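Local coordinates for flavohemoglobin (Malassezia yamatoensis, PDB 6O0A), which confers nitric oxide resistance and, using its bound heme and FAD, probably oxidises nitric oxide to nitrate with oxygen and electrons from NAD(P)H, at residues G48-L51 against D56-D59; E271-D276 against L281-A286; P292-V297 against L328-E333. All blocks are in the same frame, centred on the assembly; numbering follows the deposited sequence.

Interaction 1: residues G48-L51 against D56-D59; sequences GDML and DLLD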
loop_
_atom_site.group_PDB
_atom_site.type_symbol
_atom_site.label_atom_id
_atom_site.label_comp_id
_atom_site.label_asym_id
_atom_site.label_seq_id
_atom_site.Cartn_x
_atom_site.Cartn_y
_atom_site.Cartn_z
ATOM N N GLY A 48 -5.318 15.797 -16.058
ATOM C CA GLY A 48 -6.265 16.094 -17.123
ATOM C C GLY A 48 -5.616 16.063 -18.496
ATOM O O GLY A 48 -6.135 15.438 -19.431
ATOM N N ASP A 49 -4.464 16.724 -18.625
ATOM C CA ASP A 49 -3.723 16.734 -19.885
ATOM C C ASP A 49 -3.248 15.335 -20.254
ATOM O O ASP A 49 -3.411 14.891 -21.397
ATOM C CB ASP A 49 -2.516 17.678 -19.782
ATOM C CG ASP A 49 -2.908 19.143 -19.693
ATOM O OD1 ASP A 49 -4.085 19.478 -19.946
ATOM O OD2 ASP A 49 -2.024 19.963 -19.368
ATOM N N MET A 50 -2.629 14.632 -19.300
ATOM C CA MET A 50 -2.074 13.317 -19.609
ATOM C C MET A 50 -3.162 12.331 -20.011
ATOM O O MET A 50 -3.005 11.576 -20.976
ATOM C CB MET A 50 -1.291 12.766 -18.419
ATOM C CG MET A 50 -0.727 11.387 -18.725
ATOM S SD MET A 50 0.474 10.866 -17.487
ATOM C CE MET A 50 -0.548 10.844 -16.002
ATOM N N LEU A 51 -4.264 12.302 -19.265
ATOM C CA LEU A 51 -5.302 11.316 -19.532
ATOM C C LEU A 51 -6.146 11.664 -20.755
ATOM O O LEU A 51 -6.804 10.777 -21.314
ATOM C CB LEU A 51 -6.174 11.138 -18.284
ATOM C CG LEU A 51 -5.375 10.598 -17.085
ATOM C CD1 LEU A 51 -6.256 10.457 -15.851
ATOM C CD2 LEU A 51 -4.705 9.256 -17.410
ATOM N N ASP A 56 -5.693 5.417 -22.662
ATOM C CA ASP A 56 -5.399 4.032 -22.328
ATOM C C ASP A 56 -4.910 3.899 -20.890
ATOM O O ASP A 56 -5.113 2.856 -20.258
ATOM C CB ASP A 56 -4.355 3.469 -23.288
ATOM C CG ASP A 56 -3.053 4.254 -23.258
ATOM O OD1 ASP A 56 -3.051 5.428 -23.687
ATOM O OD2 ASP A 56 -2.037 3.697 -22.788
ATOM N N LEU A 57 -4.291 4.950 -20.349
ATOM C CA LEU A 57 -3.784 4.874 -18.981
ATOM C C LEU A 57 -4.899 4.908 -17.941
ATOM O O LEU A 57 -4.674 4.493 -16.803
ATOM C CB LEU A 57 -2.778 6.006 -18.734
ATOM C CG LEU A 57 -1.482 5.900 -19.543
ATOM C CD1 LEU A 57 -0.610 7.156 -19.367
ATOM C CD2 LEU A 57 -0.687 4.627 -19.168
ATOM N N LEU A 58 -6.097 5.385 -18.291
ATOM C CA LEU A 58 -7.218 5.226 -17.367
ATOM C C LEU A 58 -7.830 3.837 -17.452
ATOM O O LEU A 58 -8.499 3.395 -16.510
ATOM C CB LEU A 58 -8.283 6.291 -17.649
ATOM C CG LEU A 58 -9.393 6.508 -16.620
ATOM C CD1 LEU A 58 -8.829 7.029 -15.298
ATOM C CD2 LEU A 58 -10.440 7.481 -17.176
ATOM N N ASP A 59 -7.598 3.137 -18.559
ATOM C CA ASP A 59 -8.154 1.812 -18.792
ATOM C C ASP A 59 -7.123 0.755 -18.395
ATOM O O ASP A 59 -6.568 0.025 -19.211
ATOM C CB ASP A 59 -8.591 1.696 -20.255
ATOM C CG ASP A 59 -9.169 0.342 -20.603
ATOM O OD1 ASP A 59 -9.962 -0.209 -19.814
ATOM O OD2 ASP A 59 -8.846 -0.153 -21.708
#
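With CG set beside the backbone N (chi1 -63°) and the rest of the chain extended, Leu51 reaches from the last turn of helix 25-53 to the turn that follows, where its methyl CD2 stops 4.0 Å from CB of Leu57. Leu57 has the same first torsion (chi1 -67°), yet the two side chains cross at about a right angle, so one methyl branch of Leu51 lies at the base of Leu57 and the two chains do not run alongside each other. Leu51 CD2 also lies 4.2 Å from the backbone N of Leu58. Its other branch meets the next leucine methyl to methyl, Leu51 CD1 to Leu58 CD1 at 4.3 Å. Met50 meets the tip of Leu57, its CG 4.3 Å from Leu57 CD1, and its unbranched chain also packs on Thr118, Val119 and Tyr122 of helix 115-131. The segments belong to the heme-binding globin domain: helix 25-53 ends here, and 56-59 is a turn in the loop leading on to helix 64-69, probably the globin C region. Leu57 suits this spot because it offers apolar surface in two directions: it faces helix 25-53, and its side chain also approaches the heme to about 4 Å. Phe62, probably the globin CD1 phenylalanine, touches Met50, Leu51 and Leu57 alike. No hydrogen bond joins the two segments; the turn has a weak one of its own, Asp59 N to Asp56 O at 3.0 Å. Acidic side chains stand around this apolar patch. Asp49 forms a salt bridge with Lys129, while Asp59 OD1 is held by both Arg213 and the backbone N of Leu219, tying the globin domain to the antiparallel FAD-domain sheet.

Interaction 2: residues E271-D276 against L281-A286; sequences ETLETD and LVLICA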
loop_
_atom_site.group_PDB
_atom_site.type_symbol
_atom_site.label_atom_id
_atom_site.label_comp_id
_atom_site.label_asym_id
_atom_site.label_seq_id
_atom_site.Cartn_x
_atom_site.Cartn_y
_atom_site.Cartn_z
ATOM N N GLU A 271 9.531 -10.424 7.333
ATOM C CA GLU A 271 10.960 -10.164 7.461
ATOM C C GLU A 271 11.224 -8.721 7.880
ATOM O O GLU A 271 12.133 -8.454 8.673
ATOM C CB GLU A 271 11.667 -10.482 6.144
ATOM N N THR A 272 10.433 -7.781 7.361
ATOM C CA THR A 272 10.594 -6.373 7.712
ATOM C C THR A 272 10.372 -6.130 9.202
ATOM O O THR A 272 11.043 -5.279 9.801
ATOM C CB THR A 272 9.632 -5.527 6.870
ATOM O OG1 THR A 272 10.040 -5.570 5.497
ATOM C CG2 THR A 272 9.600 -4.076 7.339
ATOM N N LEU A 273 9.453 -6.873 9.821
ATOM C CA LEU A 273 9.150 -6.713 11.239
ATOM C C LEU A 273 10.163 -7.386 12.156
ATOM O O LEU A 273 10.160 -7.114 13.359
ATOM C CB LEU A 273 7.755 -7.268 11.541
ATOM C CG LEU A 273 6.650 -6.582 10.745
ATOM C CD1 LEU A 273 5.297 -7.244 10.978
ATOM C CD2 LEU A 273 6.604 -5.108 11.116
ATOM N N GLU A 274 11.018 -8.256 11.632
ATOM C CA GLU A 274 11.924 -9.041 12.465
ATOM C C GLU A 274 13.308 -8.404 12.385
ATOM O O GLU A 274 14.088 -8.673 11.472
ATOM C CB GLU A 274 11.923 -10.497 12.020
ATOM C CG GLU A 274 10.558 -11.155 12.170
ATOM C CD GLU A 274 10.511 -12.547 11.582
ATOM O OE1 GLU A 274 11.281 -12.812 10.636
ATOM O OE2 GLU A 274 9.714 -13.376 12.069
ATOM N N THR A 275 13.607 -7.543 13.361
ATOM C CA THR A 275 14.892 -6.851 13.372
ATOM C C THR A 275 16.006 -7.747 13.898
ATOM O O THR A 275 17.140 -7.678 13.413
ATOM C CB THR A 275 14.799 -5.577 14.212
ATOM O OG1 THR A 275 14.672 -5.928 15.595
ATOM C CG2 THR A 275 13.595 -4.742 13.785
ATOM N N ASP A 276 15.711 -8.584 14.883
ATOM C CA ASP A 276 16.667 -9.538 15.420
ATOM C C ASP A 276 15.952 -10.865 15.622
ATOM O O ASP A 276 14.717 -10.914 15.613
ATOM C CB ASP A 276 17.302 -9.029 16.726
ATOM C CG ASP A 276 16.325 -8.973 17.881
ATOM O OD1 ASP A 276 16.046 -10.036 18.483
ATOM O OD2 ASP A 276 15.856 -7.857 18.200
ATOM N N LEU A 281 6.862 -9.347 18.771
ATOM C CA LEU A 281 6.034 -8.681 17.778
ATOM C C LEU A 281 4.701 -8.276 18.396
ATOM O O LEU A 281 4.072 -9.061 19.113
ATOM C CB LEU A 281 5.768 -9.584 16.561
ATOM C CG LEU A 281 6.942 -10.018 15.682
ATOM C CD1 LEU A 281 6.459 -11.026 14.653
ATOM C CD2 LEU A 281 7.586 -8.822 14.995
ATOM N N VAL A 282 4.267 -7.052 18.108
ATOM C CA VAL A 282 2.956 -6.569 18.523
ATOM C C VAL A 282 2.226 -6.179 17.251
ATOM O O VAL A 282 2.713 -5.336 16.486
ATOM C CB VAL A 282 3.053 -5.393 19.512
ATOM C CG1 VAL A 282 1.658 -4.957 19.957
ATOM C CG2 VAL A 282 3.896 -5.777 20.734
ATOM N N LEU A 283 1.090 -6.822 16.996
ATOM C CA LEU A 283 0.322 -6.604 15.775
ATOM C C LEU A 283 -1.006 -5.969 16.167
ATOM O O LEU A 283 -1.786 -6.572 16.917
ATOM C CB LEU A 283 0.114 -7.919 15.020
ATOM C CG LEU A 283 1.377 -8.771 14.823
ATOM C CD1 LEU A 283 1.032 -10.066 14.090
ATOM C CD2 LEU A 283 2.443 -7.995 14.042
ATOM N N ILE A 284 -1.260 -4.760 15.672
ATOM C CA ILE A 284 -2.428 -3.978 16.073
ATOM C C ILE A 284 -3.219 -3.635 14.818
ATOM O O ILE A 284 -2.676 -3.028 13.884
ATOM C CB ILE A 284 -2.023 -2.706 16.828
ATOM C CG1 ILE A 284 -1.234 -3.070 18.095
ATOM C CG2 ILE A 284 -3.249 -1.868 17.141
ATOM C CD1 ILE A 284 -0.779 -1.868 18.915
ATOM N N CYS A 285 -4.501 -4.004 14.791
ATOM C CA CYS A 285 -5.284 -3.793 13.581
ATOM C C CYS A 285 -6.723 -3.414 13.908
ATOM O O CYS A 285 -7.212 -3.607 15.024
ATOM C CB CYS A 285 -5.266 -5.035 12.666
ATOM S SG CYS A 285 -5.996 -6.513 13.399
ATOM N N ALA A 286 -7.401 -2.866 12.899
ATOM C CA ALA A 286 -8.811 -2.532 12.998
ATOM C C ALA A 286 -9.510 -2.982 11.727
ATOM O O ALA A 286 -8.974 -2.823 10.627
ATOM C CB ALA A 286 -9.033 -1.027 13.195
#
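The backbone O of Leu273 takes a hydrogen bond from the hydroxyl OG of Ser367, which satisfies this carbonyl where the short helix 270-273 comes to its end. Separately, the methyl CD2 of Leu281 approaches the same oxygen to 3.5 Å, in van der Waals packing. That methyl, Leu281 CD2, also packs on CB of Leu273 at 3.8 Å and thus bridges the root of that side chain and its carbonyl. Placed beside the backbone N (chi1 -59°), CG of Leu273 carries the side chain on toward the next inward-facing residue of the strand, and its CD1 comes to 4.3 Å from CD2 of Leu283. Leucine suits all three places: its forked end offers methyls to several neighbours, and none of the three needs a polar partner within this buried layer. The alternation of a strand explains why Leu281 and Leu283 share the task while Val282 does not touch the helix. Glu274 already belongs to the loop, where a charge can be used. Its OE2 forms a salt bridge with NE of Arg307, and the arginine's NH1 binds the backbone O of Asp276, to which Ser279 OG also bonds. The connection into strand 281-286 is thereby fastened to the residue just before strand 308-315. Strand 281-286 lies inside the parallel sheet of the NAD-binding domain, between strands 308-315 and 367-371. Leu273 and Leu281 also pack on helix 290-302, through Phe296 and Leu300 respectively, while Ile284 faces the other layer and touches Phe376 and Met380 of helix 374-386.

Interaction 3: residues P292-V297 against L328-E333; sequences PVLAFV and LERAKE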
loop_
_atom_site.group_PDB
_atom_site.type_symbol
_atom_site.label_atom_id
_atom_site.label_comp_id
_atom_site.label_asym_id
_atom_site.label_seq_id
_atom_site.Cartn_x
_atom_site.Cartn_y
_atom_site.Cartn_z
ATOM N N PRO A 292 -3.302 -8.435 6.695
ATOM C CA PRO A 292 -1.865 -8.740 6.877
ATOM C C PRO A 292 -1.556 -9.440 8.195
ATOM O O PRO A 292 -0.645 -10.276 8.250
ATOM C CB PRO A 292 -1.186 -7.359 6.795
ATOM C CG PRO A 292 -2.266 -6.372 7.055
ATOM C CD PRO A 292 -3.535 -6.983 6.541
ATOM N N VAL A 293 -2.299 -9.127 9.255
ATOM C CA VAL A 293 -2.070 -9.779 10.545
ATOM C C VAL A 293 -2.261 -11.290 10.422
ATOM O O VAL A 293 -1.431 -12.086 10.882
ATOM C CB VAL A 293 -2.991 -9.160 11.612
ATOM C CG1 VAL A 293 -2.920 -9.946 12.925
ATOM C CG2 VAL A 293 -2.615 -7.687 11.861
ATOM N N LEU A 294 -3.355 -11.711 9.790
ATOM C CA LEU A 294 -3.580 -13.139 9.578
ATOM C C LEU A 294 -2.483 -13.766 8.710
ATOM O O LEU A 294 -2.007 -14.872 8.996
ATOM C CB LEU A 294 -4.957 -13.348 8.952
ATOM C CG LEU A 294 -5.291 -14.797 8.618
ATOM C CD1 LEU A 294 -5.243 -15.676 9.876
ATOM C CD2 LEU A 294 -6.657 -14.887 7.930
ATOM N N ALA A 295 -2.053 -13.073 7.653
ATOM C CA ALA A 295 -0.926 -13.577 6.868
ATOM C C ALA A 295 0.323 -13.761 7.731
ATOM O O ALA A 295 1.005 -14.790 7.640
ATOM C CB ALA A 295 -0.640 -12.630 5.692
ATOM N N PHE A 296 0.630 -12.780 8.586
ATOM C CA PHE A 296 1.818 -12.872 9.437
ATOM C C PHE A 296 1.694 -14.016 10.427
ATOM O O PHE A 296 2.648 -14.774 10.644
ATOM C CB PHE A 296 2.024 -11.570 10.217
ATOM C CG PHE A 296 2.392 -10.386 9.373
ATOM C CD1 PHE A 296 3.067 -10.542 8.166
ATOM C CD2 PHE A 296 2.070 -9.108 9.797
ATOM C CE1 PHE A 296 3.411 -9.438 7.402
ATOM C CE2 PHE A 296 2.407 -7.999 9.031
ATOM C CZ PHE A 296 3.080 -8.169 7.835
ATOM N N VAL A 297 0.522 -14.145 11.045
ATOM C CA VAL A 297 0.344 -15.150 12.082
ATOM C C VAL A 297 0.418 -16.548 11.492
ATOM O O VAL A 297 1.040 -17.440 12.070
ATOM C CB VAL A 297 -0.974 -14.906 12.834
ATOM C CG1 VAL A 297 -1.242 -16.061 13.793
ATOM C CG2 VAL A 297 -0.878 -13.609 13.614
ATOM N N LEU A 328 -7.822 -16.770 15.380
ATOM C CA LEU A 328 -7.682 -17.421 16.678
ATOM C C LEU A 328 -7.120 -18.830 16.535
ATOM O O LEU A 328 -6.303 -19.258 17.355
ATOM C CB LEU A 328 -9.022 -17.452 17.407
ATOM C CG LEU A 328 -9.576 -16.073 17.801
ATOM C CD1 LEU A 328 -10.881 -16.214 18.550
ATOM C CD2 LEU A 328 -8.561 -15.289 18.621
ATOM N N GLU A 329 -7.541 -19.565 15.501
ATOM C CA GLU A 329 -7.018 -20.919 15.319
ATOM C C GLU A 329 -5.525 -20.887 15.034
ATOM O O GLU A 329 -4.755 -21.659 15.619
ATOM C CB GLU A 329 -7.765 -21.636 14.198
ATOM C CG GLU A 329 -9.184 -22.021 14.545
ATOM C CD GLU A 329 -9.266 -22.887 15.791
ATOM O OE1 GLU A 329 -8.623 -23.963 15.834
ATOM O OE2 GLU A 329 -9.965 -22.482 16.740
ATOM N N ARG A 330 -5.093 -19.992 14.136
ATOM C CA ARG A 330 -3.667 -19.882 13.835
ATOM C C ARG A 330 -2.872 -19.474 15.064
ATOM O O ARG A 330 -1.784 -20.004 15.311
ATOM C CB ARG A 330 -3.420 -18.879 12.702
ATOM C CG ARG A 330 -3.924 -19.311 11.345
ATOM C CD ARG A 330 -3.154 -20.514 10.794
ATOM N NE ARG A 330 -3.615 -21.776 11.372
ATOM C CZ ARG A 330 -4.799 -22.329 11.117
ATOM N NH1 ARG A 330 -5.658 -21.730 10.288
ATOM N NH2 ARG A 330 -5.130 -23.481 11.700
ATOM N N ALA A 331 -3.392 -18.522 15.838
ATOM C CA ALA A 331 -2.675 -18.053 17.012
ATOM C C ALA A 331 -2.501 -19.166 18.038
ATOM O O ALA A 331 -1.496 -19.191 18.766
ATOM C CB ALA A 331 -3.408 -16.856 17.627
ATOM N N LYS A 332 -3.450 -20.107 18.097
ATOM C CA LYS A 332 -3.319 -21.231 19.026
ATOM C C LYS A 332 -2.096 -22.082 18.717
ATOM O O LYS A 332 -1.563 -22.758 19.610
ATOM C CB LYS A 332 -4.567 -22.115 18.986
ATOM C CG LYS A 332 -5.726 -21.585 19.792
ATOM C CD LYS A 332 -6.755 -22.669 20.063
ATOM C CE LYS A 332 -7.634 -22.921 18.857
ATOM N NZ LYS A 332 -9.058 -23.095 19.266
ATOM N N GLU A 333 -1.652 -22.078 17.462
ATOM C CA GLU A 333 -0.506 -22.869 17.054
ATOM C C GLU A 333 0.817 -22.219 17.433
ATOM O O GLU A 333 1.852 -22.890 17.390
ATOM C CB GLU A 333 -0.574 -23.130 15.541
ATOM C CG GLU A 333 -1.779 -23.997 15.169
ATOM C CD GLU A 333 -2.237 -23.872 13.716
ATOM O OE1 GLU A 333 -1.633 -23.115 12.927
ATOM O OE2 GLU A 333 -3.228 -24.543 13.370
#
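Arg330 spends its first carbons on the neighbouring helix and its NE and NH2 on Glu333 of its own segment. Its CB rests 3.7 Å from CG1 of Val297, and its CG lies 4.1 Å from CD1 of Leu294. Bends at chi2 (-67°) and chi3 (80°) then carry the chain from CG through CD back to Glu333. There a side-on salt bridge forms, with NE bonding to Glu333 OE1 at 2.9 Å and NH2 to OE2 at 2.7 Å. Both bonds are nearly straight and lie close to the guanidinium plane, although the carboxylate is tilted and its oxygens are approached from out of their own plane. The two bonds fix the rotation of the charged end and hold it turned away from Val297 and Leu294. Arginine therefore fits this border position, with aliphatic carbons for the inside and charge for the outer, more exposed side. Val297, compact and branched at CB, uses CG1 again on Ala331, whose backbone N is 3.9 Å away; small alanine lets the valine come near. The axes of the two helical segments approach to 9.7 Å at 28°. Helix 290-302 linking strands 281-286 and 308-315, and helix 324-332 linking 308-315 and 336-343, packed side by side on one face of the parallel sheet, are characteristic beta-alpha-beta crossovers of the Rossmann-like NAD-binding domain in ferredoxin reductase-type flavoproteins.

The three contacts follow one another along the chain without overlap. Interaction 1 belongs to the globin domain, on the opposite side of the chain's centre from the others; its centre lies 38 Å from that of interaction 2 and 41 Å from that of interaction 3. Interactions 2 and 3 share the NAD-binding domain, their centres 12 Å apart. Strand 281-286 runs on to helix 290-302, and the two pack directly: Cys285 CB meets Val293 CG2 at 3.8 Å, and Leu283 CD1 meets Val297 CG2 at 4.1 Å. The contacts thus lie in different domains, globin and NAD-binding, consistent with electrons probably passing from the NAD-binding side through FAD to heme.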